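Local coordinates for protein methylaspartate ammonia-lyase (Citrobacter amalonaticus, PDB 1KKO) that catalyses the reversible anti elimination of ammonia from L-threo-3-methylaspartate to give mesaconate, using magnesium, as a homodimeric member of the enolase superfamily, at residues A[241-244]-A[245-249]; A[255-258]-A[259-263]; A[293-297]-A[298-302]; A[346-350]-A[351-355]. All coordinates share one frame; numbering follows the deposited sequence.

All four contacts are local, lie in the C-terminal TIM-barrel part of the chain, and follow one another in series without nesting or crossing. Interaction 1 spans the short helix 242-246 and the turn after it; interaction 2 lies in the later part of helix 251-260 and the residues that follow. They touch where F247 and I243 pack on Y257 and I258. Interaction 3 closes helix 281-298 and leads into strand 303-306, and it adjoins interaction 2, centre to centre about 9 Å, with A255 against E294 and I258 against V302. Interaction 4, the turn between helix 339-351 and strand 354-357, stands apart, its nearest atoms about 8 Å from interaction 3.

Interaction 1 of 4, residues A[241-244]-A[245-249]; sequences GTIG and LIFDM
G244 O receives the M249 N-H at 2.9 Å, with an N-H...O angle of 152° and the donor tilted 15° from the carbonyl plane; F247 N adds a weak bond to the same oxygen. The selenium of selenomethionine M249 approaches this peptide as well, SE lying 3.3 Å from G244 O, because the bend at chi2 returns SE to the G244 peptide. I243 O is shared by weak bonds from I246 N and F247 N, and F247 CD2 stands 3.2 Å from it. The I243 and F247 side chains run side by side in the same direction: I243 CG2 meets the ring in its plane, at the edge, 3.7 Å from F247 CD2. One face of that ring carries I246 CG1, 3.6 Å above the plane and displaced toward the rim. Beyond the two segments, I243 packs on helix 251-260, T242 and I246 on helix 200-204, and T242 OG1 bonds to V239 O. With G241 as N-cap, its phi positive at 73°, and magnesium ligand D238 at the end of the preceding strand, this is a short helix in a beta-to-alpha connection of the TIM barrel, beside the metal site.

Interaction 2 of 4, residues A[255-258]-A[259-263]; sequences AEYI and ASLEK
Helical bonding persists through A259 N to A255 O, 2.8 Å with an N-H...O angle of 164°, and S260 N to E256 O, then shifts to an i to i-3 pattern as L261 N bonds to I258 O at 3.1 Å. This lies toward the C-terminal part of helix 251-260 in the TIM-barrel domain. The L261 N-H approaches I258 O from well above the carbonyl plane and makes a second, weak bond to Y257 O.

Y257 and L261, four residues apart, supply the apolar part. The tyrosine CG is anti to the backbone N (chi1 169°), which sends the ring outward from the helix, where L261 of the next turn can reach its face. L261 lies over one face of the ring, with CG 4.1 Å above the plane and offset toward the rim. The two leucine methyls divide the phenol end between them: CD2 is 3.8 Å from Y257 CZ, whereas CD1 is nearer the CE2 side. The hydroxyl of Y257 bonds to G208 O, and both Y257 and L261 touch L211 of helix 209-225, so the pair packs against that helix. A259, on another side, packs on L298 and S300.

S260 turns its hydroxyl back onto the helix. Its OG sits between the backbone N and the carbonyl carbon, and also bonds to R212. Within the turn, S260 OG donates to Y257 O over 2.6 Å, meeting it at a C=O...O angle of 128°.

Interaction 3 of 4, residues A[293-297]-A[298-302]; sequences KELTR and LGSGV
This is a helix C-cap, at which helix 281-298 ends and the chain turns toward barrel strand 303-306. The L298 N-H still makes a helical bond to E294 O, but G299 then takes a positive phi of 72°, and two bonds run back into the last turn: S300 N to L295 O at 3.0 Å, and G299 N to T296 O at 2.8 Å. The first is close to straight at 158°, whereas the G299 donor stands well above the T296 carbonyl plane.

On the solvent-facing flank, E294 and R297 form a salt bridge one turn apart. The guanidinium grips the carboxylate side-on, NE to OE1 and NH2 to OE2, the latter at 2.9 Å. Both oxygens are met on their syn sides and lie near the guanidinium plane, though the nitrogens are tilted out of the carboxylate plane. Bends at E294 chi2 and R297 chi3 bring the two groups together, and the paired contacts limit rotation of both. L298 lies across this pair, its CD2 3.6 Å from R297 NH2 and 3.8 Å from E294 OE2.

On the buried flank, L295 CD2 rests 3.9 Å from S300 CB, while L295 CD1 approaches V302 O. The serine hydroxyl, anti to its own N, accepts the V302 N-H at 3.1 Å and so holds the backbone beyond the glycine. E262 OE1, just after helix 251-260, bonds to G301 N and ties this bend to the residues following that helix. A Schellman motif followed directly by an ST turn thus makes the alpha-to-beta connection of the barrel.

Interaction 4 of 4, residues A[346-350]-A[351-355]; sequences LYCNK and HGMEA
Y347 and H351 lie one helical turn apart with their rings obliquely placed, centroids 4.0 Å apart and planes at 39°. The imidazole leans onto the phenol by one corner: H351 CE1 stands over one face of the tyrosine ring, offset toward the rim, and reaches 3.3 Å from Y347 CE1. K350 covers the other side of the imidazole. Its extended chain runs alongside in the same direction, with CG 4.0 Å from the H351 ring centroid and 13° off the normal, a CH-pi contact. The histidine is therefore held between a phenol and an aliphatic chain.

A hydrogen bond fixes its rotation. H351 CG lies beside its backbone N, anti to the carbonyl carbon (chi1 -60°), which turns ND1 back to Y347 O. H351 ND1 donates to that oxygen at 2.7 Å, and H351 N donates to it from the opposite face of the carbonyl plane. ND1 thus carries a proton. The tyrosine hydroxyl is held by D321.

C348 faces the incoming strand. Its SG lies 3.8 Å from CG of selenomethionine M353, and its CB lies 3.8 Å from A355 CB, packing continued by V328 of the adjacent strand. On the exposed side, N349 OD1 accepts from a water that in turn accepts from A355 N, bridging helix and strand, while N349 ND2 bonds to R379 O.

G352, with a positive phi, makes the reversal; M353 N bonds to C348 O at 3.0 Å, and G352 N reaches N349 O weakly. The result is a Schellman motif leading from helix 339-351 into strand 354-357 of a beta-alpha-beta unit in the TIM barrel.

Interaction 1 of 4, residues A[241-244]-A[245-249]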
loop_
_atom_site.group_PDB
_atom_site.type_symbol
_atom_site.label_atom_id
_atom_site.label_comp_id
_atom_site.label_asym_id
_atom_site.label_seq_id
_atom_site.Cartn_x
_atom_site.Cartn_y
_atom_site.Cartn_z
ATOM N N GLY A 241 -9.822 -6.833 24.454
ATOM C CA GLY A 241 -10.605 -7.195 25.623
ATOM C C GLY A 241 -10.183 -8.462 26.332
ATOM O O GLY A 241 -10.819 -8.845 27.320
ATOM N N THR A 242 -9.107 -9.103 25.885
ATOM C CA THR A 242 -8.761 -10.415 26.447
ATOM C C THR A 242 -8.304 -10.368 27.896
ATOM O O THR A 242 -8.501 -11.334 28.627
ATOM C CB THR A 242 -7.725 -11.165 25.586
ATOM O OG1 THR A 242 -6.563 -10.348 25.409
ATOM C CG2 THR A 242 -8.275 -11.448 24.185
ATOM N N ILE A 243 -7.697 -9.269 28.328
ATOM C CA ILE A 243 -7.262 -9.163 29.716
ATOM C C ILE A 243 -8.472 -9.225 30.653
ATOM O O ILE A 243 -8.435 -9.919 31.671
ATOM C CB ILE A 243 -6.398 -7.897 29.928
ATOM C CG1 ILE A 243 -5.062 -8.066 29.199
ATOM C CG2 ILE A 243 -6.147 -7.643 31.414
ATOM C CD1 ILE A 243 -4.184 -6.832 29.164
ATOM N N GLY A 244 -9.558 -8.552 30.297
ATOM C CA GLY A 244 -10.778 -8.616 31.093
ATOM C C GLY A 244 -11.300 -10.037 31.219
ATOM O O GLY A 244 -11.803 -10.436 32.281
ATOM N N LEU A 245 -11.177 -10.809 30.143
ATOM C CA LEU A 245 -11.681 -12.179 30.147
ATOM C C LEU A 245 -10.963 -13.088 31.129
ATOM O O LEU A 245 -11.609 -13.947 31.739
ATOM C CB LEU A 245 -11.595 -12.789 28.750
ATOM C CG LEU A 245 -12.490 -12.179 27.678
ATOM C CD1 LEU A 245 -12.253 -12.880 26.368
ATOM C CD2 LEU A 245 -13.957 -12.242 28.054
ATOM N N ILE A 246 -9.661 -12.916 31.317
ATOM C CA ILE A 246 -8.918 -13.806 32.206
ATOM C C ILE A 246 -8.937 -13.358 33.652
ATOM O O ILE A 246 -8.564 -14.129 34.530
ATOM C CB ILE A 246 -7.460 -14.049 31.731
ATOM C CG1 ILE A 246 -6.649 -12.754 31.699
ATOM C CG2 ILE A 246 -7.461 -14.730 30.373
ATOM C CD1 ILE A 246 -5.154 -13.007 31.672
ATOM N N PHE A 247 -9.391 -12.135 33.919
ATOM C CA PHE A 247 -9.433 -11.650 35.299
ATOM C C PHE A 247 -10.844 -11.356 35.804
ATOM O O PHE A 247 -11.049 -10.460 36.626
ATOM C CB PHE A 247 -8.531 -10.428 35.454
ATOM C CG PHE A 247 -7.091 -10.728 35.213
ATOM C CD1 PHE A 247 -6.429 -11.669 35.988
ATOM C CD2 PHE A 247 -6.401 -10.098 34.189
ATOM C CE1 PHE A 247 -5.112 -11.961 35.759
ATOM C CE2 PHE A 247 -5.089 -10.387 33.955
ATOM C CZ PHE A 247 -4.434 -11.316 34.734
ATOM N N ASP A 248 -11.822 -12.100 35.307
ATOM C CA ASP A 248 -13.186 -11.979 35.814
ATOM C C ASP A 248 -13.747 -10.548 35.688
ATOM O O ASP A 248 -14.593 -10.145 36.484
ATOM C CB ASP A 248 -13.229 -12.412 37.297
ATOM C CG ASP A 248 -12.558 -13.772 37.551
ATOM O OD1 ASP A 248 -11.571 -13.849 38.318
ATOM O OD2 ASP A 248 -12.948 -14.823 37.046
HETATM N N MSE A 249 -13.273 -9.787 34.701
HETATM C CA MSE A 249 -13.711 -8.397 34.492
HETATM C C MSE A 249 -13.482 -7.509 35.714
HETATM O O MSE A 249 -14.189 -6.518 35.917
HETATM C CB MSE A 249 -15.183 -8.347 34.092
HETATM C CG MSE A 249 -15.526 -9.247 32.916
HETATM SE SE MSE A 249 -14.533 -8.822 31.295
HETATM C CE MSE A 249 -15.440 -7.259 30.786
#

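Interaction 2 of 4, residues A[255-258]-A[259-263]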
loop_
_atom_site.group_PDB
_atom_site.type_symbol
_atom_site.label_atom_id
_atom_site.label_comp_id
_atom_site.label_asym_id
_atom_site.label_seq_id
_atom_site.Cartn_x
_atom_site.Cartn_y
_atom_site.Cartn_z
ATOM N N ALA A 255 -5.631 -4.161 36.178
ATOM C CA ALA A 255 -4.599 -3.146 36.361
ATOM C C ALA A 255 -3.318 -3.746 36.924
ATOM O O ALA A 255 -2.226 -3.390 36.508
ATOM C CB ALA A 255 -5.098 -2.036 37.255
ATOM N N GLU A 256 -3.451 -4.666 37.876
ATOM C CA GLU A 256 -2.280 -5.321 38.439
ATOM C C GLU A 256 -1.472 -6.005 37.344
ATOM O O GLU A 256 -0.251 -5.880 37.290
ATOM C CB GLU A 256 -2.693 -6.359 39.490
ATOM C CG GLU A 256 -1.537 -7.209 40.001
ATOM C CD GLU A 256 -1.991 -8.352 40.889
ATOM O OE1 GLU A 256 -3.157 -8.786 40.772
ATOM O OE2 GLU A 256 -1.173 -8.821 41.704
ATOM N N TYR A 257 -2.160 -6.753 36.487
ATOM C CA TYR A 257 -1.490 -7.469 35.411
ATOM C C TYR A 257 -0.841 -6.501 34.418
ATOM O O TYR A 257 0.310 -6.670 34.032
ATOM C CB TYR A 257 -2.462 -8.383 34.670
ATOM C CG TYR A 257 -1.853 -8.923 33.401
ATOM C CD1 TYR A 257 -0.867 -9.896 33.447
ATOM C CD2 TYR A 257 -2.218 -8.413 32.164
ATOM C CE1 TYR A 257 -0.280 -10.375 32.292
ATOM C CE2 TYR A 257 -1.638 -8.885 30.999
ATOM C CZ TYR A 257 -0.672 -9.869 31.065
ATOM O OH TYR A 257 -0.106 -10.339 29.901
ATOM N N ILE A 258 -1.596 -5.496 33.993
ATOM C CA ILE A 258 -1.078 -4.510 33.047
ATOM C C ILE A 258 0.166 -3.839 33.622
ATOM O O ILE A 258 1.171 -3.678 32.938
ATOM C CB ILE A 258 -2.172 -3.480 32.714
ATOM C CG1 ILE A 258 -3.260 -4.125 31.850
ATOM C CG2 ILE A 258 -1.585 -2.281 31.979
ATOM C CD1 ILE A 258 -4.535 -3.352 31.811
ATOM N N ALA A 259 0.111 -3.459 34.893
ATOM C CA ALA A 259 1.258 -2.820 35.531
ATOM C C ALA A 259 2.480 -3.744 35.542
ATOM O O ALA A 259 3.621 -3.292 35.401
ATOM C CB ALA A 259 0.897 -2.404 36.950
ATOM N N SER A 260 2.236 -5.043 35.707
ATOM C CA SER A 260 3.315 -6.022 35.758
ATOM C C SER A 260 4.063 -6.155 34.434
ATOM O O SER A 260 5.169 -6.686 34.390
ATOM C CB SER A 260 2.789 -7.397 36.205
ATOM O OG SER A 260 2.168 -8.113 35.149
ATOM N N LEU A 261 3.461 -5.679 33.346
ATOM C CA LEU A 261 4.116 -5.755 32.047
ATOM C C LEU A 261 5.193 -4.688 31.871
ATOM O O LEU A 261 6.045 -4.821 30.993
ATOM C CB LEU A 261 3.093 -5.635 30.921
ATOM C CG LEU A 261 2.051 -6.750 30.828
ATOM C CD1 LEU A 261 1.055 -6.427 29.731
ATOM C CD2 LEU A 261 2.680 -8.087 30.564
ATOM N N GLU A 262 5.182 -3.641 32.694
ATOM C CA GLU A 262 6.133 -2.551 32.506
ATOM C C GLU A 262 7.573 -3.039 32.501
ATOM O O GLU A 262 8.375 -2.600 31.685
ATOM C CB GLU A 262 5.950 -1.443 33.554
ATOM C CG GLU A 262 6.663 -0.155 33.163
ATOM C CD GLU A 262 6.424 1.005 34.114
ATOM O OE1 GLU A 262 5.497 0.939 34.942
ATOM O OE2 GLU A 262 7.168 2.006 34.012
ATOM N N LYS A 263 7.907 -3.939 33.421
ATOM C CA LYS A 263 9.272 -4.451 33.503
ATOM C C LYS A 263 9.719 -5.124 32.211
ATOM O O LYS A 263 10.889 -5.039 31.836
ATOM C CB LYS A 263 9.408 -5.439 34.665
#

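Interaction 3 of 4, residues A[293-297]-A[298-302]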
loop_
_atom_site.group_PDB
_atom_site.type_symbol
_atom_site.label_atom_id
_atom_site.label_comp_id
_atom_site.label_asym_id
_atom_site.label_seq_id
_atom_site.Cartn_x
_atom_site.Cartn_y
_atom_site.Cartn_z
ATOM N N LYS A 293 -7.727 4.216 37.443
ATOM C CA LYS A 293 -7.619 4.532 38.869
ATOM C C LYS A 293 -6.627 3.605 39.558
ATOM O O LYS A 293 -5.764 4.052 40.323
ATOM C CB LYS A 293 -8.986 4.406 39.542
ATOM C CG LYS A 293 -9.018 4.883 40.991
ATOM C CD LYS A 293 -10.328 4.525 41.680
ATOM C CE LYS A 293 -10.365 5.040 43.111
ATOM N NZ LYS A 293 -11.503 4.473 43.881
ATOM N N GLU A 294 -6.740 2.305 39.316
ATOM C CA GLU A 294 -5.830 1.359 39.953
ATOM C C GLU A 294 -4.385 1.478 39.440
ATOM O O GLU A 294 -3.441 1.328 40.217
ATOM C CB GLU A 294 -6.350 -0.076 39.832
ATOM C CG GLU A 294 -5.474 -1.132 40.493
ATOM C CD GLU A 294 -5.436 -1.058 42.014
ATOM O OE1 GLU A 294 -6.166 -0.244 42.617
ATOM O OE2 GLU A 294 -4.654 -1.833 42.606
ATOM N N LEU A 295 -4.200 1.751 38.148
ATOM C CA LEU A 295 -2.851 1.919 37.603
ATOM C C LEU A 295 -2.135 3.056 38.324
ATOM O O LEU A 295 -0.961 2.943 38.698
ATOM C CB LEU A 295 -2.909 2.193 36.100
ATOM C CG LEU A 295 -3.196 0.961 35.241
ATOM C CD1 LEU A 295 -3.413 1.366 33.790
ATOM C CD2 LEU A 295 -2.079 -0.042 35.343
ATOM N N THR A 296 -2.862 4.149 38.499
ATOM C CA THR A 296 -2.357 5.307 39.221
ATOM C C THR A 296 -2.026 4.929 40.662
ATOM O O THR A 296 -0.943 5.233 41.161
ATOM C CB THR A 296 -3.405 6.409 39.191
ATOM O OG1 THR A 296 -3.589 6.868 37.842
ATOM C CG2 THR A 296 -2.922 7.640 39.953
ATOM N N ARG A 297 -2.946 4.238 41.327
ATOM C CA ARG A 297 -2.706 3.832 42.710
ATOM C C ARG A 297 -1.400 3.060 42.838
ATOM O O ARG A 297 -0.661 3.233 43.805
ATOM C CB ARG A 297 -3.856 2.982 43.242
ATOM C CG ARG A 297 -3.837 2.854 44.763
ATOM C CD ARG A 297 -4.835 1.864 45.304
ATOM N NE ARG A 297 -4.480 0.498 44.932
ATOM C CZ ARG A 297 -3.496 -0.196 45.478
ATOM N NH1 ARG A 297 -2.761 0.334 46.451
ATOM N NH2 ARG A 297 -3.250 -1.433 45.063
ATOM N N LEU A 298 -1.118 2.204 41.861
ATOM C CA LEU A 298 0.091 1.396 41.849
ATOM C C LEU A 298 1.339 2.185 41.453
ATOM O O LEU A 298 2.459 1.689 41.601
ATOM C CB LEU A 298 -0.073 0.239 40.861
ATOM C CG LEU A 298 -1.163 -0.787 41.163
ATOM C CD1 LEU A 298 -1.360 -1.675 39.952
ATOM C CD2 LEU A 298 -0.826 -1.616 42.388
ATOM N N GLY A 299 1.145 3.396 40.945
ATOM C CA GLY A 299 2.240 4.210 40.449
ATOM C C GLY A 299 2.803 3.667 39.137
ATOM O O GLY A 299 3.968 3.891 38.807
ATOM N N SER A 300 1.975 2.946 38.386
ATOM C CA SER A 300 2.401 2.364 37.117
ATOM C C SER A 300 2.615 3.415 36.035
ATOM O O SER A 300 1.887 4.392 35.953
ATOM C CB SER A 300 1.357 1.371 36.615
ATOM O OG SER A 300 1.777 0.787 35.388
ATOM N N GLY A 301 3.602 3.179 35.183
ATOM C CA GLY A 301 3.844 4.060 34.055
ATOM C C GLY A 301 3.180 3.554 32.784
ATOM O O GLY A 301 3.326 4.170 31.728
ATOM N N VAL A 302 2.452 2.445 32.883
ATOM C CA VAL A 302 1.790 1.862 31.716
ATOM C C VAL A 302 0.483 2.597 31.460
ATOM O O VAL A 302 -0.260 2.906 32.380
ATOM C CB VAL A 302 1.512 0.355 31.894
ATOM C CG1 VAL A 302 0.885 -0.228 30.624
ATOM C CG2 VAL A 302 2.786 -0.402 32.238
#

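Interaction 4 of 4, residues A[346-350]-A[351-355]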
loop_
_atom_site.group_PDB
_atom_site.type_symbol
_atom_site.label_atom_id
_atom_site.label_comp_id
_atom_site.label_asym_id
_atom_site.label_seq_id
_atom_site.Cartn_x
_atom_site.Cartn_y
_atom_site.Cartn_z
ATOM N N LEU A 346 -8.771 18.018 18.715
ATOM C CA LEU A 346 -8.688 19.279 19.460
ATOM C C LEU A 346 -9.357 19.152 20.826
ATOM O O LEU A 346 -8.858 19.710 21.806
ATOM C CB LEU A 346 -9.326 20.425 18.670
ATOM C CG LEU A 346 -8.672 20.778 17.327
ATOM C CD1 LEU A 346 -9.253 22.030 16.728
ATOM C CD2 LEU A 346 -7.171 20.897 17.407
ATOM N N TYR A 347 -10.468 18.428 20.916
ATOM C CA TYR A 347 -11.160 18.264 22.192
ATOM C C TYR A 347 -10.272 17.485 23.147
ATOM O O TYR A 347 -10.119 17.849 24.323
ATOM C CB TYR A 347 -12.511 17.552 22.004
ATOM C CG TYR A 347 -13.363 17.625 23.242
ATOM C CD1 TYR A 347 -14.245 18.669 23.424
ATOM C CD2 TYR A 347 -13.275 16.667 24.226
ATOM C CE1 TYR A 347 -15.026 18.760 24.557
ATOM C CE2 TYR A 347 -14.022 16.759 25.374
ATOM C CZ TYR A 347 -14.904 17.803 25.531
ATOM O OH TYR A 347 -15.671 17.883 26.674
ATOM N N CYS A 348 -9.671 16.407 22.657
ATOM C CA CYS A 348 -8.758 15.618 23.475
ATOM C C CYS A 348 -7.610 16.482 23.958
ATOM O O CYS A 348 -7.295 16.506 25.154
ATOM C CB CYS A 348 -8.192 14.439 22.684
ATOM S SG CYS A 348 -9.384 13.118 22.368
ATOM N N ASN A 349 -6.974 17.190 23.029
ATOM C CA ASN A 349 -5.815 18.008 23.373
ATOM C C ASN A 349 -6.142 19.067 24.424
ATOM O O ASN A 349 -5.357 19.301 25.331
ATOM C CB ASN A 349 -5.211 18.668 22.125
ATOM C CG ASN A 349 -4.541 17.669 21.191
ATOM O OD1 ASN A 349 -4.412 16.508 21.526
ATOM N ND2 ASN A 349 -4.093 18.140 20.030
ATOM N N LYS A 350 -7.304 19.691 24.301
ATOM C CA LYS A 350 -7.711 20.733 25.234
ATOM C C LYS A 350 -7.881 20.181 26.619
ATOM O O LYS A 350 -7.585 20.864 27.603
ATOM C CB LYS A 350 -9.032 21.361 24.785
ATOM C CG LYS A 350 -9.538 22.461 25.720
ATOM C CD LYS A 350 -10.755 23.151 25.128
ATOM C CE LYS A 350 -11.379 24.127 26.105
ATOM N NZ LYS A 350 -12.758 24.541 25.712
ATOM N N HIS A 351 -8.360 18.949 26.713
ATOM C CA HIS A 351 -8.692 18.366 27.997
ATOM C C HIS A 351 -7.617 17.390 28.567
ATOM O O HIS A 351 -7.801 16.801 29.631
ATOM C CB HIS A 351 -10.096 17.784 27.888
ATOM C CG HIS A 351 -11.136 18.816 27.543
ATOM N ND1 HIS A 351 -11.630 19.001 26.272
ATOM C CD2 HIS A 351 -11.723 19.771 28.307
ATOM C CE1 HIS A 351 -12.512 19.984 26.273
ATOM N NE2 HIS A 351 -12.587 20.469 27.499
ATOM N N GLY A 352 -6.467 17.290 27.908
ATOM C CA GLY A 352 -5.365 16.468 28.399
ATOM C C GLY A 352 -5.394 14.995 28.048
ATOM O O GLY A 352 -4.568 14.233 28.546
HETATM N N MSE A 353 -6.362 14.595 27.221
HETATM C CA MSE A 353 -6.477 13.224 26.724
HETATM C C MSE A 353 -5.542 13.071 25.537
HETATM O O MSE A 353 -5.508 13.941 24.663
HETATM C CB MSE A 353 -7.909 12.949 26.273
HETATM C CG MSE A 353 -8.107 11.614 25.565
HETATM SE SE MSE A 353 -7.808 10.079 26.720
HETATM C CE MSE A 353 -9.505 10.069 27.592
ATOM N N GLU A 354 -4.768 11.994 25.493
ATOM C CA GLU A 354 -3.895 11.762 24.349
ATOM C C GLU A 354 -4.761 11.287 23.185
ATOM O O GLU A 354 -5.536 10.330 23.306
ATOM C CB GLU A 354 -2.808 10.741 24.665
ATOM C CG GLU A 354 -1.845 11.231 25.732
ATOM C CD GLU A 354 -0.776 10.222 26.088
ATOM O OE1 GLU A 354 -0.589 9.245 25.336
ATOM O OE2 GLU A 354 -0.103 10.407 27.128
ATOM N N ALA A 355 -4.639 11.981 22.061
ATOM C CA ALA A 355 -5.394 11.643 20.861
ATOM C C ALA A 355 -4.589 10.721 19.956
ATOM O O ALA A 355 -3.509 11.075 19.508
ATOM C CB ALA A 355 -5.763 12.898 20.131
HETATM O O HOH W 1 -2.915 14.189 21.607
#